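Local atomic coordinates of TarM (Staphylococcus aureus subsp. aureus 21178, PDB entry 4X7R), a protein that is a glycosyltransferase-family protein of the GT-B fold that binds uridine-5'-diphosphate in a pocket. Residues K331-L336 with F352-E357. The protein carries 1 engineered substitution. Sequence-based numbering, arbitrary orientation.
With UDP (uridine-5'-diphosphate), chain E.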
ATOM      1  N   LYS A 331       1.741 -13.334  -6.496  1.00 46.68           N
ATOM      2  CA  LYS A 331       2.616 -13.057  -7.636  1.00 46.03           C
ATOM      3  C   LYS A 331       3.328 -14.312  -8.113  1.00 51.89           C
ATOM      4  O   LYS A 331       3.833 -14.338  -9.240  1.00 52.36           O
ATOM      5  CB  LYS A 331       3.608 -11.923  -7.309  1.00 47.81           C
ATOM      6  CG  LYS A 331       2.948 -10.610  -6.868  1.00 51.30           C
ATOM      7  CD  LYS A 331       2.196  -9.885  -7.986  1.00 48.12           C
ATOM      8  CE  LYS A 331       1.402  -8.751  -7.396  1.00 53.34           C
ATOM      9  NZ  LYS A 331       0.592  -8.048  -8.425  1.00 46.72           N
ATOM     10  N   ARG A 332       3.326 -15.377  -7.274  1.00 49.82           N
ATOM     11  CA  ARG A 332       3.926 -16.686  -7.568  1.00 50.87           C
ATOM     12  C   ARG A 332       5.319 -16.583  -8.177  1.00 56.45           C
ATOM     13  O   ARG A 332       5.580 -17.145  -9.242  1.00 56.84           O
ATOM     14  CB  ARG A 332       2.989 -17.581  -8.417  1.00 50.10           C
ATOM     15  CG  ARG A 332       1.727 -18.049  -7.692  1.00 58.71           C
ATOM     16  CD  ARG A 332       1.961 -18.857  -6.408  1.00 68.32           C
ATOM     17  NE  ARG A 332       2.774 -20.061  -6.616  1.00 64.83           N
ATOM     18  CZ  ARG A 332       2.288 -21.240  -6.978  1.00 74.19           C
ATOM     19  NH1 ARG A 332       0.990 -21.390  -7.204  1.00 60.63           N
ATOM     20  NH2 ARG A 332       3.098 -22.278  -7.130  1.00 64.90           N
ATOM     21  N   ILE A 333       6.209 -15.829  -7.498  1.00 54.30           N
ATOM     22  CA  ILE A 333       7.603 -15.636  -7.913  1.00 56.05           C
ATOM     23  C   ILE A 333       8.344 -16.987  -7.837  1.00 63.51           C
ATOM     24  O   ILE A 333       9.307 -17.194  -8.576  1.00 65.09           O
ATOM     25  CB  ILE A 333       8.276 -14.446  -7.161  1.00 58.84           C
ATOM     26  CG1 ILE A 333       7.451 -13.151  -7.385  1.00 56.55           C
ATOM     27  CG2 ILE A 333       9.728 -14.227  -7.626  1.00 61.96           C
ATOM     28  CD1 ILE A 333       7.518 -12.122  -6.322  1.00 54.77           C
ATOM     29  N   ASP A 334       7.808 -17.944  -7.035  1.00 61.42           N
ATOM     30  CA  ASP A 334       8.322 -19.321  -6.935  1.00 63.30           C
ATOM     31  C   ASP A 334       8.174 -19.995  -8.289  1.00 68.11           C
ATOM     32  O   ASP A 334       9.091 -20.692  -8.704  1.00 69.13           O
ATOM     33  CB  ASP A 334       7.611 -20.120  -5.823  1.00 64.97           C
ATOM     34  CG  ASP A 334       6.103 -20.265  -5.973  1.00 68.14           C
ATOM     35  OD1 ASP A 334       5.398 -19.231  -5.919  1.00 66.60           O
ATOM     36  OD2 ASP A 334       5.626 -21.416  -6.073  1.00 67.89           O
ATOM     37  N   LEU A 335       7.055 -19.712  -9.017  1.00 64.22           N
ATOM     38  CA  LEU A 335       6.813 -20.235 -10.368  1.00 64.48           C
ATOM     39  C   LEU A 335       7.736 -19.557 -11.375  1.00 68.87           C
ATOM     40  O   LEU A 335       8.183 -20.203 -12.317  1.00 70.29           O
ATOM     41  CB  LEU A 335       5.337 -20.128 -10.797  1.00 63.18           C
ATOM     42  CG  LEU A 335       4.366 -21.160 -10.191  1.00 67.95           C
ATOM     43  CD1 LEU A 335       2.936 -20.902 -10.651  1.00 66.17           C
ATOM     44  CD2 LEU A 335       4.745 -22.584 -10.571  1.00 71.52           C
ATOM     45  N   LEU A 336       8.071 -18.279 -11.133  1.00 64.63           N
ATOM     46  CA  LEU A 336       9.013 -17.514 -11.948  1.00 64.12           C
ATOM     47  C   LEU A 336      10.430 -18.108 -11.801  1.00 68.51           C
ATOM     48  O   LEU A 336      11.125 -18.242 -12.811  1.00 68.67           O
ATOM     49  CB  LEU A 336       8.978 -16.011 -11.587  1.00 62.21           C
ATOM     50  CG  LEU A 336      10.037 -15.103 -12.235  1.00 66.72           C
ATOM     51  CD1 LEU A 336      10.000 -15.183 -13.756  1.00 66.43           C
ATOM     52  CD2 LEU A 336       9.904 -13.682 -11.758  1.00 66.33           C
ATOM     53  N   PHE A 352      17.568 -12.663 -15.184  1.00 76.54           N
ATOM     54  CA  PHE A 352      16.267 -12.366 -14.601  1.00 72.84           C
ATOM     55  C   PHE A 352      16.473 -11.357 -13.481  1.00 76.38           C
ATOM     56  O   PHE A 352      17.169 -11.645 -12.501  1.00 76.89           O
ATOM     57  CB  PHE A 352      15.552 -13.643 -14.112  1.00 74.00           C
ATOM     58  CG  PHE A 352      15.034 -14.554 -15.206  1.00 75.46           C
ATOM     59  CD1 PHE A 352      15.898 -15.385 -15.914  1.00 80.36           C
ATOM     60  CD2 PHE A 352      13.679 -14.609 -15.506  1.00 75.61           C
ATOM     61  CE1 PHE A 352      15.419 -16.219 -16.931  1.00 81.20           C
ATOM     62  CE2 PHE A 352      13.201 -15.454 -16.517  1.00 78.40           C
ATOM     63  CZ  PHE A 352      14.074 -16.251 -17.223  1.00 78.21           C
ATOM     64  N   HIS A 353      15.918 -10.142 -13.669  1.00 71.85           N
ATOM     65  CA  HIS A 353      15.992  -9.032 -12.716  1.00 70.72           C
ATOM     66  C   HIS A 353      14.662  -8.915 -12.000  1.00 71.40           C
ATOM     67  O   HIS A 353      13.656  -8.547 -12.620  1.00 70.91           O
ATOM     68  CB  HIS A 353      16.314  -7.709 -13.432  1.00 71.96           C
ATOM     69  CG  HIS A 353      17.718  -7.581 -13.939  1.00 78.10           C
ATOM     70  ND1 HIS A 353      18.243  -6.347 -14.274  1.00 80.59           N
ATOM     71  CD2 HIS A 353      18.656  -8.531 -14.168  1.00 81.69           C
ATOM     72  CE1 HIS A 353      19.472  -6.585 -14.694  1.00 82.04           C
ATOM     73  NE2 HIS A 353      19.763  -7.884 -14.647  1.00 83.24           N
ATOM     74  N   ILE A 354      14.650  -9.231 -10.696  1.00 64.62           N
ATOM     75  CA  ILE A 354      13.438  -9.201  -9.894  1.00 61.13           C
ATOM     76  C   ILE A 354      13.502  -8.057  -8.888  1.00 64.66           C
ATOM     77  O   ILE A 354      14.317  -8.090  -7.965  1.00 65.44           O
ATOM     78  CB  ILE A 354      13.127 -10.590  -9.248  1.00 64.03           C
ATOM     79  CG1 ILE A 354      13.196 -11.737 -10.298  1.00 64.92           C
ATOM     80  CG2 ILE A 354      11.774 -10.573  -8.521  1.00 62.49           C
ATOM     81  CD1 ILE A 354      13.088 -13.143  -9.752  1.00 67.80           C
ATOM     82  N   TYR A 355      12.637  -7.042  -9.075  1.00 59.44           N
ATOM     83  CA  TYR A 355      12.554  -5.874  -8.202  1.00 58.74           C
ATOM     84  C   TYR A 355      11.387  -5.958  -7.245  1.00 62.29           C
ATOM     85  O   TYR A 355      10.338  -6.511  -7.589  1.00 60.74           O
ATOM     86  CB  TYR A 355      12.444  -4.582  -9.023  1.00 59.36           C
ATOM     87  CG  TYR A 355      13.725  -4.193  -9.726  1.00 62.42           C
ATOM     88  CD1 TYR A 355      14.027  -4.686 -10.994  1.00 64.06           C
ATOM     89  CD2 TYR A 355      14.631  -3.310  -9.134  1.00 64.26           C
ATOM     90  CE1 TYR A 355      15.196  -4.316 -11.654  1.00 65.53           C
ATOM     91  CE2 TYR A 355      15.803  -2.931  -9.791  1.00 66.69           C
ATOM     92  CZ  TYR A 355      16.082  -3.445 -11.046  1.00 72.74           C
ATOM     93  OH  TYR A 355      17.224  -3.080 -11.704  1.00 79.10           O
ATOM     94  N   GLY A 356      11.568  -5.363  -6.071  1.00 60.10           N
ATOM     95  CA  GLY A 356      10.551  -5.291  -5.034  1.00 58.93           C
ATOM     96  C   GLY A 356      10.987  -5.878  -3.712  1.00 64.86           C
ATOM     97  O   GLY A 356      12.119  -6.353  -3.576  1.00 65.39           O
ATOM     98  N   GLU A 357      10.087  -5.822  -2.723  1.00 61.91           N
ATOM     99  CA  GLU A 357      10.290  -6.350  -1.368  1.00 62.56           C
ATOM    100  C   GLU A 357       8.974  -6.962  -0.905  1.00 66.16           C
ATOM    101  O   GLU A 357       7.907  -6.594  -1.413  1.00 65.04           O
ATOM    102  CB  GLU A 357      10.696  -5.246  -0.391  1.00 63.85           C
ATOM    103  CG  GLU A 357      12.012  -4.564  -0.713  1.00 78.17           C
ATOM    104  CD  GLU A 357      12.276  -3.336   0.120  1.00108.85           C
ATOM    105  OE1 GLU A 357      11.320  -2.764   0.699  1.00101.91           O
ATOM    106  OE2 GLU A 357      13.461  -2.938   0.192  1.00108.76           O
TER
HETATM  107  N1  UDP E 501       6.395  -0.938  -7.904  1.00 50.66           N
HETATM  108  C2  UDP E 501       7.469  -0.066  -7.893  1.00 49.51           C
HETATM  109  N3  UDP E 501       8.666  -0.620  -7.507  1.00 50.42           N
HETATM  110  C4  UDP E 501       8.894  -1.921  -7.116  1.00 52.45           C
HETATM  111  C5  UDP E 501       7.723  -2.760  -7.102  1.00 49.12           C
HETATM  112  C6  UDP E 501       6.536  -2.256  -7.489  1.00 48.91           C
HETATM  113  O2  UDP E 501       7.373   1.114  -8.203  1.00 48.76           O
HETATM  114  O4  UDP E 501      10.052  -2.281  -6.835  1.00 54.49           O
HETATM  115  C1' UDP E 501       5.133  -0.431  -8.499  1.00 50.35           C
HETATM  116  C2' UDP E 501       4.987  -0.719  -9.990  1.00 51.43           C
HETATM  117  O2' UDP E 501       5.625   0.282 -10.767  1.00 57.27           O
HETATM  118  C3' UDP E 501       3.467  -0.683 -10.157  1.00 50.74           C
HETATM  119  C4' UDP E 501       2.962  -1.225  -8.824  1.00 52.40           C
HETATM  120  O4' UDP E 501       4.040  -1.064  -7.871  1.00 52.57           O
HETATM  121  O3' UDP E 501       2.896   0.584 -10.485  1.00 48.31           O
HETATM  122  C5' UDP E 501       2.508  -2.661  -8.856  1.00 54.21           C
HETATM  123  O5' UDP E 501       1.234  -2.676  -9.537  1.00 55.71           O
HETATM  124  PA  UDP E 501       0.400  -3.991  -9.927  1.00 51.80           P
HETATM  125  O1A UDP E 501      -0.971  -3.588 -10.313  1.00 45.51           O
HETATM  126  O2A UDP E 501       1.117  -4.699 -11.087  1.00 50.78           O
HETATM  127  O3A UDP E 501       0.363  -4.933  -8.680  1.00 50.17           O
HETATM  128  PB  UDP E 501      -0.049  -4.702  -7.147  1.00 53.58           P
HETATM  129  O1B UDP E 501      -1.206  -3.740  -7.069  1.00 52.11           O
HETATM  130  O2B UDP E 501       1.137  -4.139  -6.356  1.00 48.81           O
HETATM  131  O3B UDP E 501      -0.492  -6.027  -6.557  1.00 57.57           O
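With its CG turned away from its own backbone N (chi1 173°), Leu336 extends its two methyl groups toward the strand, and one of them, CD2, meets Ile354 CD1 tip to tip. Leu336 CD2 settles 3.8 Å from Ile354 CD1, and the same isoleucine methyl also takes in Ile333 CG2 at 4.1 Å, the two isoleucines passing alongside each other and running opposite ways. Further along, Leu336 divides its branches: CD1 approaches Phe352 CD2 obliquely, 4.1 Å away, leaving CD2 to Ile354. All four residues are buried, and the contact between them is purely apolar. It exemplifies how a beta-alpha-beta unit closes in a Rossmann-like domain of the GT-B fold: helix 333-346 follows strand 320-324 after a connecting segment and packs its first turn against strand 351-355, with His323 touching both Ile333 and Leu336. Ile337 and Val377 extend the apolar layer around Ile354. At the start of this helix, Arg332 occupies the N-cap position and forms a salt bridge with Asp334 made of two hydrogen bonds, both nearly in the guanidinium plane. Arg332 NE lies 2.8 Å from Asp334 OD1. Its NH2 takes the other carboxylate oxygen, OD2, at 2.9 Å; Leu335 CD1 covers one face of the guanidinium. The ends of both segments reach uridine-5'-diphosphate. Lys331, its chain bent at chi2 (-69°), carries NZ to the diphosphate, bonding O3B at 3.0 Å and the bridging O3A at 3.1 Å, while Glu403 forms a salt bridge with the same NZ. Just past the strand, Gly356 N lies 3.5 Å from the uracil O4.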